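Local coordinates for alpha-rhamnosidase (Dictyoglomus thermophilum, PDB 6I60), which probably hydrolyses terminal non-reducing alpha-L-rhamnose residues from alpha-L-rhamnosides, at residues A147-K152 against F262-I267; T151-K156 against N326-E331; A174-F179 against G246-N251; D222-V227 against Y258-P263. All coordinates share one frame; numbering follows the deposited sequence.

Contact 1: A147-K152 against F262-I267; sequences AKWITK and FPKLII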
loop_
_atom_site.group_PDB
_atom_site.type_symbol
_atom_site.label_atom_id
_atom_site.label_comp_id
_atom_site.label_asym_id
_atom_site.label_seq_id
_atom_site.Cartn_x
_atom_site.Cartn_y
_atom_site.Cartn_z
ATOM N N ALA A 147 32.554 0.975 -0.432
ATOM C CA ALA A 147 32.270 -0.323 0.162
ATOM C C ALA A 147 31.952 -1.348 -0.919
ATOM O O ALA A 147 31.360 -1.033 -1.955
ATOM C CB ALA A 147 31.101 -0.217 1.142
ATOM N N LYS A 148 32.352 -2.590 -0.669
ATOM C CA LYS A 148 32.142 -3.682 -1.603
ATOM C C LYS A 148 31.234 -4.732 -0.976
ATOM O O LYS A 148 31.060 -4.787 0.245
ATOM C CB LYS A 148 33.476 -4.316 -2.027
ATOM C CG LYS A 148 34.630 -3.324 -2.141
ATOM C CD LYS A 148 35.207 -3.293 -3.552
ATOM C CE LYS A 148 36.319 -2.258 -3.678
ATOM N NZ LYS A 148 35.787 -0.883 -3.907
ATOM N N TRP A 149 30.651 -5.566 -1.833
ATOM C CA TRP A 149 29.770 -6.633 -1.380
ATOM C C TRP A 149 30.592 -7.773 -0.788
ATOM O O TRP A 149 31.550 -8.246 -1.408
ATOM C CB TRP A 149 28.908 -7.136 -2.537
ATOM C CG TRP A 149 27.877 -6.149 -3.009
ATOM C CD1 TRP A 149 28.057 -5.144 -3.914
ATOM C CD2 TRP A 149 26.504 -6.081 -2.603
ATOM N NE1 TRP A 149 26.883 -4.451 -4.095
ATOM C CE2 TRP A 149 25.915 -5.006 -3.301
ATOM C CE3 TRP A 149 25.717 -6.822 -1.716
ATOM C CZ2 TRP A 149 24.574 -4.657 -3.141
ATOM C CZ3 TRP A 149 24.386 -6.472 -1.557
ATOM C CH2 TRP A 149 23.829 -5.400 -2.266
ATOM N N ILE A 150 30.216 -8.216 0.411
ATOM C CA ILE A 150 30.941 -9.256 1.127
ATOM C C ILE A 150 30.019 -10.449 1.344
ATOM O O ILE A 150 28.791 -10.326 1.359
ATOM C CB ILE A 150 31.499 -8.749 2.471
ATOM C CG1 ILE A 150 30.394 -8.069 3.277
ATOM C CG2 ILE A 150 32.647 -7.786 2.238
ATOM C CD1 ILE A 150 30.736 -7.877 4.728
ATOM N N THR A 151 30.630 -11.624 1.504
ATOM C CA THR A 151 29.885 -12.868 1.664
ATOM C C THR A 151 30.769 -13.915 2.320
ATOM O O THR A 151 31.996 -13.798 2.342
ATOM C CB THR A 151 29.381 -13.410 0.320
ATOM O OG1 THR A 151 29.019 -12.326 -0.536
ATOM C CG2 THR A 151 28.172 -14.292 0.514
ATOM N N LYS A 152 30.120 -14.945 2.856
ATOM C CA LYS A 152 30.812 -16.179 3.180
ATOM C C LYS A 152 31.164 -16.928 1.898
ATOM O O LYS A 152 30.618 -16.668 0.822
ATOM C CB LYS A 152 29.951 -17.064 4.080
ATOM C CG LYS A 152 29.952 -16.653 5.534
ATOM C CD LYS A 152 29.068 -17.557 6.376
ATOM C CE LYS A 152 29.476 -19.013 6.246
ATOM N NZ LYS A 152 30.444 -19.407 7.305
ATOM N N PHE A 262 23.160 -16.460 -3.352
ATOM C CA PHE A 262 23.075 -16.583 -1.908
ATOM C C PHE A 262 23.178 -15.200 -1.263
ATOM O O PHE A 262 23.587 -14.235 -1.913
ATOM C CB PHE A 262 24.177 -17.511 -1.403
ATOM C CG PHE A 262 23.973 -18.949 -1.781
ATOM C CD1 PHE A 262 22.924 -19.678 -1.244
ATOM C CD2 PHE A 262 24.823 -19.571 -2.680
ATOM C CE1 PHE A 262 22.730 -21.002 -1.594
ATOM C CE2 PHE A 262 24.634 -20.894 -3.034
ATOM C CZ PHE A 262 23.587 -21.610 -2.491
ATOM N N PRO A 263 22.784 -15.071 0.008
ATOM C CA PRO A 263 22.771 -13.746 0.643
ATOM C C PRO A 263 24.136 -13.072 0.615
ATOM O O PRO A 263 25.171 -13.712 0.806
ATOM C CB PRO A 263 22.325 -14.047 2.078
ATOM C CG PRO A 263 21.517 -15.280 1.964
ATOM C CD PRO A 263 22.148 -16.090 0.866
ATOM N N LYS A 264 24.125 -11.761 0.374
ATOM C CA LYS A 264 25.332 -10.946 0.333
ATOM C C LYS A 264 25.076 -9.654 1.098
ATOM O O LYS A 264 23.940 -9.341 1.466
ATOM C CB LYS A 264 25.763 -10.653 -1.110
ATOM C CG LYS A 264 24.615 -10.644 -2.105
ATOM C CD LYS A 264 25.121 -10.647 -3.535
ATOM C CE LYS A 264 25.226 -12.061 -4.078
ATOM N NZ LYS A 264 25.217 -12.080 -5.565
ATOM N N LEU A 265 26.144 -8.890 1.331
ATOM C CA LEU A 265 26.071 -7.726 2.202
ATOM C C LEU A 265 26.965 -6.606 1.693
ATOM O O LEU A 265 28.114 -6.840 1.314
ATOM C CB LEU A 265 26.479 -8.089 3.636
ATOM C CG LEU A 265 26.634 -6.935 4.628
ATOM C CD1 LEU A 265 25.307 -6.226 4.826
ATOM C CD2 LEU A 265 27.177 -7.444 5.951
ATOM N N ILE A 266 26.427 -5.386 1.697
ATOM C CA ILE A 266 27.198 -4.173 1.457
ATOM C C ILE A 266 26.790 -3.144 2.503
ATOM O O ILE A 266 25.610 -3.040 2.858
ATOM C CB ILE A 266 26.999 -3.622 0.028
ATOM C CG1 ILE A 266 28.023 -2.518 -0.266
ATOM C CG2 ILE A 266 25.583 -3.108 -0.168
ATOM C CD1 ILE A 266 28.283 -2.286 -1.744
ATOM N N ILE A 267 27.770 -2.400 3.012
ATOM C CA ILE A 267 27.535 -1.486 4.124
ATOM C C ILE A 267 28.726 -0.550 4.298
ATOM O O ILE A 267 29.883 -0.983 4.257
ATOM C CB ILE A 267 27.250 -2.269 5.419
ATOM C CG1 ILE A 267 27.358 -1.353 6.634
ATOM C CG2 ILE A 267 28.196 -3.449 5.550
ATOM C CD1 ILE A 267 26.346 -0.247 6.621
#
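A single antiparallel bridge, Ile-150 with Leu-265, fastens the short strand 150-151 to strand 264-273. Its two bonds form a hydrogen-bonded pair: Ile-150 N reaches Leu-265 O at 2.7 Å and 166°, nearly straight, while Leu-265 N returns to Ile-150 O at 3.0 Å and the more bent angle of 138°. The aliphatic ends of this pair run side by side in the same direction, Ile-150 CD1 lying 3.8 Å from Leu-265 CD2. Beyond them Leu-265 packs on Phe-179, Val-247 and Leu-249, so the bridge sits where strand 264-273, in one sheet of the N-terminal rhamnosidase domain, faces strands 171-184 and 242-250 of another, an arrangement consistent with a beta-sandwich. Ile-266 starts toward residues 147-152 and packs over one face of the Trp-149 indole. Ile-266 CB sits above the middle of the ring system, and Ile-266 CG2 makes a CH-pi contact 3.5 Å from the centroid of the Trp-149 six-membered ring. With CG1 anti to the backbone N (chi1 -169°), CD1 of Ile-266 carries on to the pyrrole side, 3.5 Å from Trp-149 NE1. Replacing Trp-149 by an alanine would probably leave this whole flank of Ile-266 without its flat partner and open a gap beside Ala-330 and Pro-333, which the indole also touches. Lys-264 CB approaches Trp-149 CE3 obliquely, at 3.9 Å, and the amine beyond is held by Tyr-254 OH and the carbonyl of Glu-331.

Contact 2: T151-K156 against N326-E331; sequences TKKEHK and NAILAE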
loop_
_atom_site.group_PDB
_atom_site.type_symbol
_atom_site.label_atom_id
_atom_site.label_comp_id
_atom_site.label_asym_id
_atom_site.label_seq_id
_atom_site.Cartn_x
_atom_site.Cartn_y
_atom_site.Cartn_z
ATOM N N THR A 151 30.630 -11.624 1.504
ATOM C CA THR A 151 29.885 -12.868 1.664
ATOM C C THR A 151 30.769 -13.915 2.320
ATOM O O THR A 151 31.996 -13.798 2.342
ATOM C CB THR A 151 29.381 -13.410 0.320
ATOM O OG1 THR A 151 29.019 -12.326 -0.536
ATOM C CG2 THR A 151 28.172 -14.292 0.514
ATOM N N LYS A 152 30.120 -14.945 2.856
ATOM C CA LYS A 152 30.812 -16.179 3.180
ATOM C C LYS A 152 31.164 -16.928 1.898
ATOM O O LYS A 152 30.618 -16.668 0.822
ATOM C CB LYS A 152 29.951 -17.064 4.080
ATOM C CG LYS A 152 29.952 -16.653 5.534
ATOM C CD LYS A 152 29.068 -17.557 6.376
ATOM C CE LYS A 152 29.476 -19.013 6.246
ATOM N NZ LYS A 152 30.444 -19.407 7.305
ATOM N N LYS A 153 32.090 -17.874 2.026
ATOM C CA LYS A 153 32.511 -18.691 0.896
ATOM C C LYS A 153 31.871 -20.073 0.889
ATOM O O LYS A 153 31.569 -20.599 -0.188
ATOM C CB LYS A 153 34.040 -18.823 0.890
ATOM C CG LYS A 153 34.597 -19.930 0.006
ATOM C CD LYS A 153 36.115 -20.029 0.127
ATOM C CE LYS A 153 36.597 -19.648 1.522
ATOM N NZ LYS A 153 38.082 -19.609 1.614
ATOM N N GLU A 154 31.634 -20.662 2.065
ATOM C CA GLU A 154 31.048 -21.999 2.129
ATOM C C GLU A 154 29.575 -21.973 1.734
ATOM O O GLU A 154 29.172 -22.620 0.760
ATOM C CB GLU A 154 31.232 -22.581 3.536
ATOM C CG GLU A 154 30.165 -23.587 3.970
ATOM C CD GLU A 154 30.414 -24.987 3.436
ATOM O OE1 GLU A 154 29.429 -25.708 3.169
ATOM O OE2 GLU A 154 31.595 -25.365 3.286
ATOM N N HIS A 155 28.759 -21.223 2.480
ATOM C CA HIS A 155 27.322 -21.109 2.238
ATOM C C HIS A 155 26.613 -22.458 2.259
ATOM O O HIS A 155 26.450 -23.095 1.212
ATOM C CB HIS A 155 27.054 -20.402 0.907
ATOM C CG HIS A 155 26.615 -18.980 1.060
ATOM N ND1 HIS A 155 25.576 -18.609 1.886
ATOM C CD2 HIS A 155 27.080 -17.838 0.501
ATOM C CE1 HIS A 155 25.417 -17.299 1.827
ATOM N NE2 HIS A 155 26.316 -16.807 0.994
ATOM N N LYS A 156 26.180 -22.899 3.438
ATOM C CA LYS A 156 25.356 -24.095 3.539
ATOM C C LYS A 156 23.897 -23.739 3.267
ATOM O O LYS A 156 23.389 -22.721 3.746
ATOM C CB LYS A 156 25.504 -24.738 4.923
ATOM C CG LYS A 156 24.799 -26.102 5.117
ATOM C CD LYS A 156 24.610 -26.902 3.820
ATOM C CE LYS A 156 24.724 -28.401 4.034
ATOM N NZ LYS A 156 23.527 -28.954 4.740
ATOM N N ASN A 326 37.260 -15.262 7.315
ATOM C CA ASN A 326 37.115 -13.940 6.729
ATOM C C ASN A 326 36.095 -13.965 5.596
ATOM O O ASN A 326 35.894 -14.987 4.934
ATOM C CB ASN A 326 38.462 -13.429 6.212
ATOM C CG ASN A 326 39.386 -12.977 7.331
ATOM O OD1 ASN A 326 39.727 -13.753 8.224
ATOM N ND2 ASN A 326 39.798 -11.715 7.284
ATOM N N ALA A 327 35.445 -12.825 5.383
ATOM C CA ALA A 327 34.493 -12.701 4.291
ATOM C C ALA A 327 35.223 -12.573 2.957
ATOM O O ALA A 327 36.390 -12.178 2.890
ATOM C CB ALA A 327 33.576 -11.497 4.506
ATOM N N ILE A 328 34.515 -12.918 1.883
ATOM C CA ILE A 328 35.047 -12.835 0.531
ATOM C C ILE A 328 34.199 -11.852 -0.270
ATOM O O ILE A 328 33.104 -11.463 0.136
ATOM C CB ILE A 328 35.100 -14.209 -0.164
ATOM C CG1 ILE A 328 33.721 -14.594 -0.700
ATOM C CG2 ILE A 328 35.614 -15.273 0.793
ATOM C CD1 ILE A 328 33.722 -15.870 -1.507
ATOM N N LEU A 329 34.728 -11.448 -1.422
ATOM C CA LEU A 329 34.009 -10.534 -2.296
ATOM C C LEU A 329 32.809 -11.229 -2.925
ATOM O O LEU A 329 32.854 -12.422 -3.238
ATOM C CB LEU A 329 34.928 -10.002 -3.396
ATOM C CG LEU A 329 36.006 -8.986 -3.015
ATOM C CD1 LEU A 329 35.499 -8.017 -1.956
ATOM C CD2 LEU A 329 37.264 -9.695 -2.551
ATOM N N ALA A 330 31.734 -10.475 -3.113
ATOM C CA ALA A 330 30.526 -10.973 -3.748
ATOM C C ALA A 330 30.378 -10.379 -5.138
ATOM O O ALA A 330 30.778 -9.239 -5.392
ATOM C CB ALA A 330 29.282 -10.630 -2.929
ATOM N N GLU A 331 29.799 -11.156 -6.034
ATOM C CA GLU A 331 29.333 -10.587 -7.284
ATOM C C GLU A 331 28.143 -9.689 -6.966
ATOM O O GLU A 331 27.187 -10.152 -6.333
ATOM C CB GLU A 331 28.944 -11.685 -8.266
ATOM C CG GLU A 331 30.096 -12.180 -9.118
ATOM C CD GLU A 331 29.665 -12.525 -10.528
ATOM O OE1 GLU A 331 29.139 -11.630 -11.224
ATOM O OE2 GLU A 331 29.852 -13.690 -10.940
#
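Ile-328 holds CG1 between its backbone N and carbonyl carbon (chi1 80°) and then runs extended, which carries CD1 along the chain after Thr-151 until it rests 3.8 Å from Lys-153 CB. Lys-153 CB is met by both CD1 and CG2 of Ile-328; CG of the lysine, anti to the backbone N, leads the rest of its chain away. Alongside, Thr-151 and Ile-328 form an antiparallel hydrogen-bonded pair joining strand 150-151 to strand 325-329. Ile-328 N meets Thr-151 O at 2.7 Å and nearly straight (176°). The return bond, Thr-151 N to Ile-328 O, is 2.8 Å long but bent to 136°. Ala-327 CB lies against the same threonine carbonyl, 3.5 Å from Thr-151 O, and Ile-328 CG1 comes to 3.6 Å from Thr-151 O. With an alanine in place of Ile-328, Lys-153 CB would probably lose its apolar partner and a gap would open beside the Thr-151 carbonyl. Lys-152 starts off away from residues 326-331, but its NZ forms a salt bridge with Glu-325 at the start of that strand, and its side chain makes a cation-pi contact with Tyr-291. Two backbone bonds thus set the register at Thr-151, and carbons of Ile-328 and Ala-327 lie against its carbonyl oxygen, so that the acceptor of the straighter bond is flanked by apolar groups.

Contact 3: A174-F179 against G246-N251; sequences AYAPMF and GVILGN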
loop_
_atom_site.group_PDB
_atom_site.type_symbol
_atom_site.label_atom_id
_atom_site.label_comp_id
_atom_site.label_asym_id
_atom_site.label_seq_id
_atom_site.Cartn_x
_atom_site.Cartn_y
_atom_site.Cartn_z
ATOM N N ALA A 174 19.153 -21.071 2.039
ATOM C CA ALA A 174 20.475 -20.956 2.631
ATOM C C ALA A 174 20.356 -20.698 4.132
ATOM O O ALA A 174 19.263 -20.539 4.682
ATOM C CB ALA A 174 21.273 -19.850 1.945
ATOM N N TYR A 175 21.499 -20.655 4.807
ATOM C CA TYR A 175 21.532 -20.411 6.239
ATOM C C TYR A 175 21.534 -18.905 6.499
ATOM O O TYR A 175 21.300 -18.094 5.599
ATOM C CB TYR A 175 22.744 -21.096 6.866
ATOM C CG TYR A 175 22.516 -22.540 7.250
ATOM C CD1 TYR A 175 21.825 -23.404 6.409
ATOM C CD2 TYR A 175 23.000 -23.041 8.451
ATOM C CE1 TYR A 175 21.621 -24.725 6.757
ATOM C CE2 TYR A 175 22.800 -24.359 8.806
ATOM C CZ TYR A 175 22.111 -25.197 7.957
ATOM O OH TYR A 175 21.912 -26.511 8.310
ATOM N N ALA A 176 21.800 -18.514 7.744
ATOM C CA ALA A 176 21.821 -17.106 8.128
ATOM C C ALA A 176 23.232 -16.704 8.533
ATOM O O ALA A 176 23.632 -16.927 9.685
ATOM C CB ALA A 176 20.838 -16.842 9.271
ATOM N N PRO A 177 24.020 -16.115 7.638
ATOM C CA PRO A 177 25.378 -15.711 8.006
ATOM C C PRO A 177 25.392 -14.415 8.798
ATOM O O PRO A 177 24.567 -13.520 8.598
ATOM C CB PRO A 177 26.068 -15.532 6.649
ATOM C CG PRO A 177 24.969 -15.143 5.727
ATOM C CD PRO A 177 23.717 -15.830 6.223
ATOM N N MET A 178 26.351 -14.330 9.714
ATOM C CA MET A 178 26.590 -13.130 10.501
ATOM C C MET A 178 27.927 -12.524 10.101
ATOM O O MET A 178 28.879 -13.248 9.796
ATOM C CB MET A 178 26.580 -13.441 12.001
ATOM C CG MET A 178 25.404 -14.290 12.451
ATOM S SD MET A 178 25.649 -15.009 14.086
ATOM C CE MET A 178 24.220 -14.373 14.959
ATOM N N PHE A 179 27.995 -11.195 10.101
ATOM C CA PHE A 179 29.196 -10.476 9.697
ATOM C C PHE A 179 29.573 -9.481 10.781
ATOM O O PHE A 179 28.711 -8.758 11.292
ATOM C CB PHE A 179 28.987 -9.759 8.361
ATOM C CG PHE A 179 28.791 -10.692 7.201
ATOM C CD1 PHE A 179 27.526 -11.135 6.859
ATOM C CD2 PHE A 179 29.873 -11.133 6.459
ATOM C CE1 PHE A 179 27.342 -11.996 5.794
ATOM C CE2 PHE A 179 29.696 -11.996 5.395
ATOM C CZ PHE A 179 28.428 -12.427 5.062
ATOM N N GLY A 246 27.246 -5.376 13.889
ATOM C CA GLY A 246 26.723 -6.705 13.646
ATOM C C GLY A 246 25.641 -6.750 12.588
ATOM O O GLY A 246 24.663 -5.999 12.658
ATOM N N VAL A 247 25.807 -7.621 11.595
ATOM C CA VAL A 247 24.832 -7.797 10.525
ATOM C C VAL A 247 24.604 -9.289 10.326
ATOM O O VAL A 247 25.557 -10.037 10.078
ATOM C CB VAL A 247 25.286 -7.150 9.206
ATOM C CG1 VAL A 247 24.206 -7.310 8.148
ATOM C CG2 VAL A 247 25.623 -5.681 9.412
ATOM N N ILE A 248 23.350 -9.717 10.431
ATOM C CA ILE A 248 22.949 -11.091 10.149
ATOM C C ILE A 248 22.055 -11.074 8.916
ATOM O O ILE A 248 21.155 -10.232 8.807
ATOM C CB ILE A 248 22.239 -11.734 11.354
ATOM C CG1 ILE A 248 21.672 -13.103 10.977
ATOM C CG2 ILE A 248 21.149 -10.822 11.893
ATOM C CD1 ILE A 248 21.677 -14.094 12.115
ATOM N N LEU A 249 22.309 -11.990 7.986
ATOM C CA LEU A 249 21.640 -11.997 6.693
ATOM C C LEU A 249 20.560 -13.068 6.636
ATOM O O LEU A 249 20.760 -14.196 7.096
ATOM C CB LEU A 249 22.647 -12.231 5.565
ATOM C CG LEU A 249 23.587 -11.070 5.240
ATOM C CD1 LEU A 249 24.373 -11.377 3.981
ATOM C CD2 LEU A 249 22.814 -9.769 5.091
ATOM N N GLY A 250 19.414 -12.705 6.063
ATOM C CA GLY A 250 18.346 -13.651 5.800
ATOM C C GLY A 250 18.125 -13.834 4.313
ATOM O O GLY A 250 18.576 -13.010 3.511
ATOM N N ASN A 251 17.436 -14.909 3.924
ATOM C CA ASN A 251 17.222 -15.179 2.505
ATOM C C ASN A 251 16.159 -14.257 1.918
ATOM O O ASN A 251 16.445 -13.442 1.033
ATOM C CB ASN A 251 16.828 -16.645 2.299
ATOM C CG ASN A 251 17.783 -17.608 2.974
ATOM O OD1 ASN A 251 18.818 -17.210 3.507
ATOM N ND2 ASN A 251 17.433 -18.885 2.959
#
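Phe-179 and Val-247 exchange both of their backbone bonds, as an antiparallel hydrogen-bonded pair does: Phe-179 N gives to Val-247 O at 2.7 Å, and Val-247 N gives to Phe-179 O at 3.1 Å. Two residues back, Pro-177 has no N-H to offer, but its carbonyl still accepts from Leu-249 N, with Pro-177 O and Leu-249 N 2.8 Å apart. Between these rungs Met-178 and Ile-248 form a non-hydrogen-bonded pair whose backbones turn outward: Met-178 bonds to Thr-290 and to the Thr-289 hydroxyl, Ile-248 to Glu-203. At this pair, strands 171-184 and 242-250 also bond outward to strands 288-298 and 201-206. Farther along, a side chain joins in. Asn-251 holds CG beside its backbone N (chi1 -51°), and Asn-251 ND2 donates to Ala-174 O at 3.0 Å and 163°. The oxygen lies in the plane of the amide, whereas ND2 stands 37° out of the carbonyl plane. Asn-251 N in turn binds Asn-297 OD1. On one face Met-178 CG runs alongside Ile-248 CD1 at 3.7 Å. On the other, Leu-249 crosses Pro-177 at about a right angle, Leu-249 CB to Pro-177 CG 3.7 Å, and sends CD1 obliquely to within 3.5 Å of Phe-179 CE1. The bonds named link the strands through backbone groups from Phe-179 to Pro-177, and the asparagine amide adds a side-chain link at Ala-174.

Contact 4: D222-V227 against Y258-P263; sequences DYKKRV and YGYDFP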
loop_
_atom_site.group_PDB
_atom_site.type_symbol
_atom_site.label_atom_id
_atom_site.label_comp_id
_atom_site.label_asym_id
_atom_site.label_seq_id
_atom_site.Cartn_x
_atom_site.Cartn_y
_atom_site.Cartn_z
ATOM N N ASP A 222 13.083 -6.057 -7.795
ATOM C CA ASP A 222 13.903 -6.826 -8.728
ATOM C C ASP A 222 15.363 -6.497 -8.444
ATOM O O ASP A 222 15.894 -5.496 -8.935
ATOM C CB ASP A 222 13.526 -6.504 -10.169
ATOM C CG ASP A 222 14.267 -7.368 -11.171
ATOM O OD1 ASP A 222 15.190 -8.103 -10.758
ATOM O OD2 ASP A 222 13.925 -7.314 -12.373
ATOM N N TYR A 223 16.017 -7.338 -7.638
ATOM C CA TYR A 223 17.372 -7.040 -7.181
ATOM C C TYR A 223 18.371 -6.973 -8.328
ATOM O O TYR A 223 19.448 -6.390 -8.162
ATOM C CB TYR A 223 17.818 -8.078 -6.149
ATOM C CG TYR A 223 16.883 -8.207 -4.964
ATOM C CD1 TYR A 223 16.798 -7.204 -4.006
ATOM C CD2 TYR A 223 16.081 -9.332 -4.806
ATOM C CE1 TYR A 223 15.942 -7.318 -2.923
ATOM C CE2 TYR A 223 15.221 -9.454 -3.727
ATOM C CZ TYR A 223 15.156 -8.444 -2.789
ATOM O OH TYR A 223 14.302 -8.564 -1.715
ATOM N N LYS A 224 18.040 -7.549 -9.486
ATOM C CA LYS A 224 18.925 -7.436 -10.638
ATOM C C LYS A 224 18.859 -6.047 -11.261
ATOM O O LYS A 224 19.820 -5.612 -11.906
ATOM C CB LYS A 224 18.575 -8.501 -11.676
ATOM C CG LYS A 224 19.326 -9.811 -11.500
ATOM C CD LYS A 224 18.868 -10.846 -12.516
ATOM C CE LYS A 224 19.684 -12.122 -12.411
ATOM N NZ LYS A 224 18.992 -13.266 -13.065
ATOM N N LYS A 225 17.746 -5.338 -11.081
ATOM C CA LYS A 225 17.578 -4.007 -11.650
ATOM C C LYS A 225 17.744 -2.888 -10.632
ATOM O O LYS A 225 18.108 -1.771 -11.014
ATOM C CB LYS A 225 16.199 -3.884 -12.310
ATOM C CG LYS A 225 16.055 -4.669 -13.605
ATOM C CD LYS A 225 15.821 -3.741 -14.789
ATOM C CE LYS A 225 15.939 -4.483 -16.114
ATOM N NZ LYS A 225 16.621 -3.666 -17.159
ATOM N N ARG A 226 17.497 -3.155 -9.350
ATOM C CA ARG A 226 17.602 -2.117 -8.335
ATOM C C ARG A 226 17.599 -2.763 -6.959
ATOM O O ARG A 226 16.872 -3.732 -6.727
ATOM C CB ARG A 226 16.450 -1.112 -8.452
ATOM C CG ARG A 226 15.958 -0.556 -7.130
ATOM C CD ARG A 226 14.985 0.574 -7.367
ATOM N NE ARG A 226 13.967 0.177 -8.328
ATOM C CZ ARG A 226 12.663 0.326 -8.138
ATOM N NH1 ARG A 226 12.207 0.875 -7.021
ATOM N NH2 ARG A 226 11.818 -0.075 -9.073
ATOM N N VAL A 227 18.419 -2.225 -6.058
ATOM C CA VAL A 227 18.490 -2.668 -4.670
ATOM C C VAL A 227 18.328 -1.444 -3.781
ATOM O O VAL A 227 19.170 -0.539 -3.809
ATOM C CB VAL A 227 19.813 -3.390 -4.358
ATOM C CG1 VAL A 227 19.890 -3.735 -2.876
ATOM C CG2 VAL A 227 19.958 -4.642 -5.214
ATOM N N TYR A 258 14.268 -17.710 -7.869
ATOM C CA TYR A 258 13.845 -16.539 -8.623
ATOM C C TYR A 258 14.965 -15.954 -9.474
ATOM O O TYR A 258 14.792 -14.870 -10.043
ATOM C CB TYR A 258 13.299 -15.469 -7.675
ATOM C CG TYR A 258 12.190 -15.962 -6.773
ATOM C CD1 TYR A 258 11.238 -16.859 -7.237
ATOM C CD2 TYR A 258 12.096 -15.530 -5.456
ATOM C CE1 TYR A 258 10.226 -17.314 -6.417
ATOM C CE2 TYR A 258 11.086 -15.979 -4.628
ATOM C CZ TYR A 258 10.153 -16.871 -5.114
ATOM O OH TYR A 258 9.144 -17.323 -4.297
ATOM N N GLY A 259 16.100 -16.640 -9.574
ATOM C CA GLY A 259 17.201 -16.162 -10.381
ATOM C C GLY A 259 18.203 -15.297 -9.655
ATOM O O GLY A 259 18.783 -14.393 -10.268
ATOM N N TYR A 260 18.433 -15.542 -8.372
ATOM C CA TYR A 260 19.365 -14.761 -7.573
ATOM C C TYR A 260 20.437 -15.676 -6.987
ATOM O O TYR A 260 20.471 -16.882 -7.244
ATOM C CB TYR A 260 18.628 -14.000 -6.468
ATOM C CG TYR A 260 17.591 -13.027 -6.984
ATOM C CD1 TYR A 260 17.936 -12.034 -7.892
ATOM C CD2 TYR A 260 16.268 -13.101 -6.563
ATOM C CE1 TYR A 260 16.993 -11.142 -8.367
ATOM C CE2 TYR A 260 15.318 -12.214 -7.033
ATOM C CZ TYR A 260 15.685 -11.235 -7.934
ATOM O OH TYR A 260 14.748 -10.346 -8.405
ATOM N N ASP A 261 21.318 -15.084 -6.189
ATOM C CA ASP A 261 22.430 -15.778 -5.564
ATOM C C ASP A 261 22.156 -15.962 -4.070
ATOM O O ASP A 261 21.060 -15.672 -3.575
ATOM C CB ASP A 261 23.725 -15.001 -5.819
ATOM C CG ASP A 261 24.961 -15.853 -5.636
ATOM O OD1 ASP A 261 24.830 -17.095 -5.630
ATOM O OD2 ASP A 261 26.060 -15.278 -5.486
ATOM N N PHE A 262 23.160 -16.460 -3.352
ATOM C CA PHE A 262 23.075 -16.583 -1.908
ATOM C C PHE A 262 23.178 -15.200 -1.263
ATOM O O PHE A 262 23.587 -14.235 -1.913
ATOM C CB PHE A 262 24.177 -17.511 -1.403
ATOM C CG PHE A 262 23.973 -18.949 -1.781
ATOM C CD1 PHE A 262 22.924 -19.678 -1.244
ATOM C CD2 PHE A 262 24.823 -19.571 -2.680
ATOM C CE1 PHE A 262 22.730 -21.002 -1.594
ATOM C CE2 PHE A 262 24.634 -20.894 -3.034
ATOM C CZ PHE A 262 23.587 -21.610 -2.491
ATOM N N PRO A 263 22.784 -15.071 0.008
ATOM C CA PRO A 263 22.771 -13.746 0.643
ATOM C C PRO A 263 24.136 -13.072 0.615
ATOM O O PRO A 263 25.171 -13.712 0.806
ATOM C CB PRO A 263 22.325 -14.047 2.078
ATOM C CG PRO A 263 21.517 -15.280 1.964
ATOM C CD PRO A 263 22.148 -16.090 0.866
#
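An Asx turn at Asp-222, in the loop leading into strand 226-233, meets the ring of Tyr-260 from the loop before strand 264-273. Asp-222 OD1 accepts from Lys-224 N at 3.2 Å, the N-H arriving from above the carboxylate plane. The same oxygen lies at the edge of the Tyr-260 ring, near its plane, and receives a weak hydrogen bond, Tyr-260 OH to Asp-222 OD1 3.3 Å. Asp-222 places its carboxylate there by turning CG away from its own amide (chi1 -175°), while its carbonyl collects the amides of both Lys-225 and Arg-226. Tyr-223 then drives its edge into one face of Tyr-260, a T-shaped pair with centroids 5.3 Å apart and planes at 74°. The edge atom involved is Tyr-223 CD2, 3.7 Å from Tyr-260 CZ and offset toward the rim of that ring. Against the opposite face lies the carbonyl oxygen of Tyr-258, 4.0 Å above the plane, so Tyr-260 is held between its own loop and Tyr-223. Lys-224 passes obliquely by the ring, extended beyond CG, and Lys-224 NZ binds Gly-259 O at 3.0 Å, in the carbonyl plane and on a lone pair. Tyr-254 adds a further ring to both tyrosines, nearly parallel to Tyr-260 and edge-to-face with Tyr-223. Close by, Arg-226 forms salt bridges with Glu-340, Asp-533 and Asp-536, and a bound 2-(2-ethoxyethoxy)ethanol lies about 9 Å from the Asp-222 side chain. Two loops of the N-terminal rhamnosidase domain are thereby joined by an aromatic cluster next to an Asx turn.

How the contacts relate
All four contacts lie on the same side of the chain's centre. Contacts 1 and 2 begin on the same stretch, share Thr-151 and Lys-152, and have centres about 8 Å apart. Strand 150-151 thereby reaches both strand 264-273 and strand 325-329. Contact 3, its centre about 10 Å from that of contact 1, joins strands 171-184 and 242-250, whose residues pack against Leu-265, and falls within the span of sequence that contacts 1 and 2 close. The centre of contact 4 lies about 13 Å from that of contact 1; both end on Phe-262 and Pro-263. Contacts 1 to 3 tie residues 147-179 to strands of the N-terminal rhamnosidase domain, while contact 4 joins two loops within it.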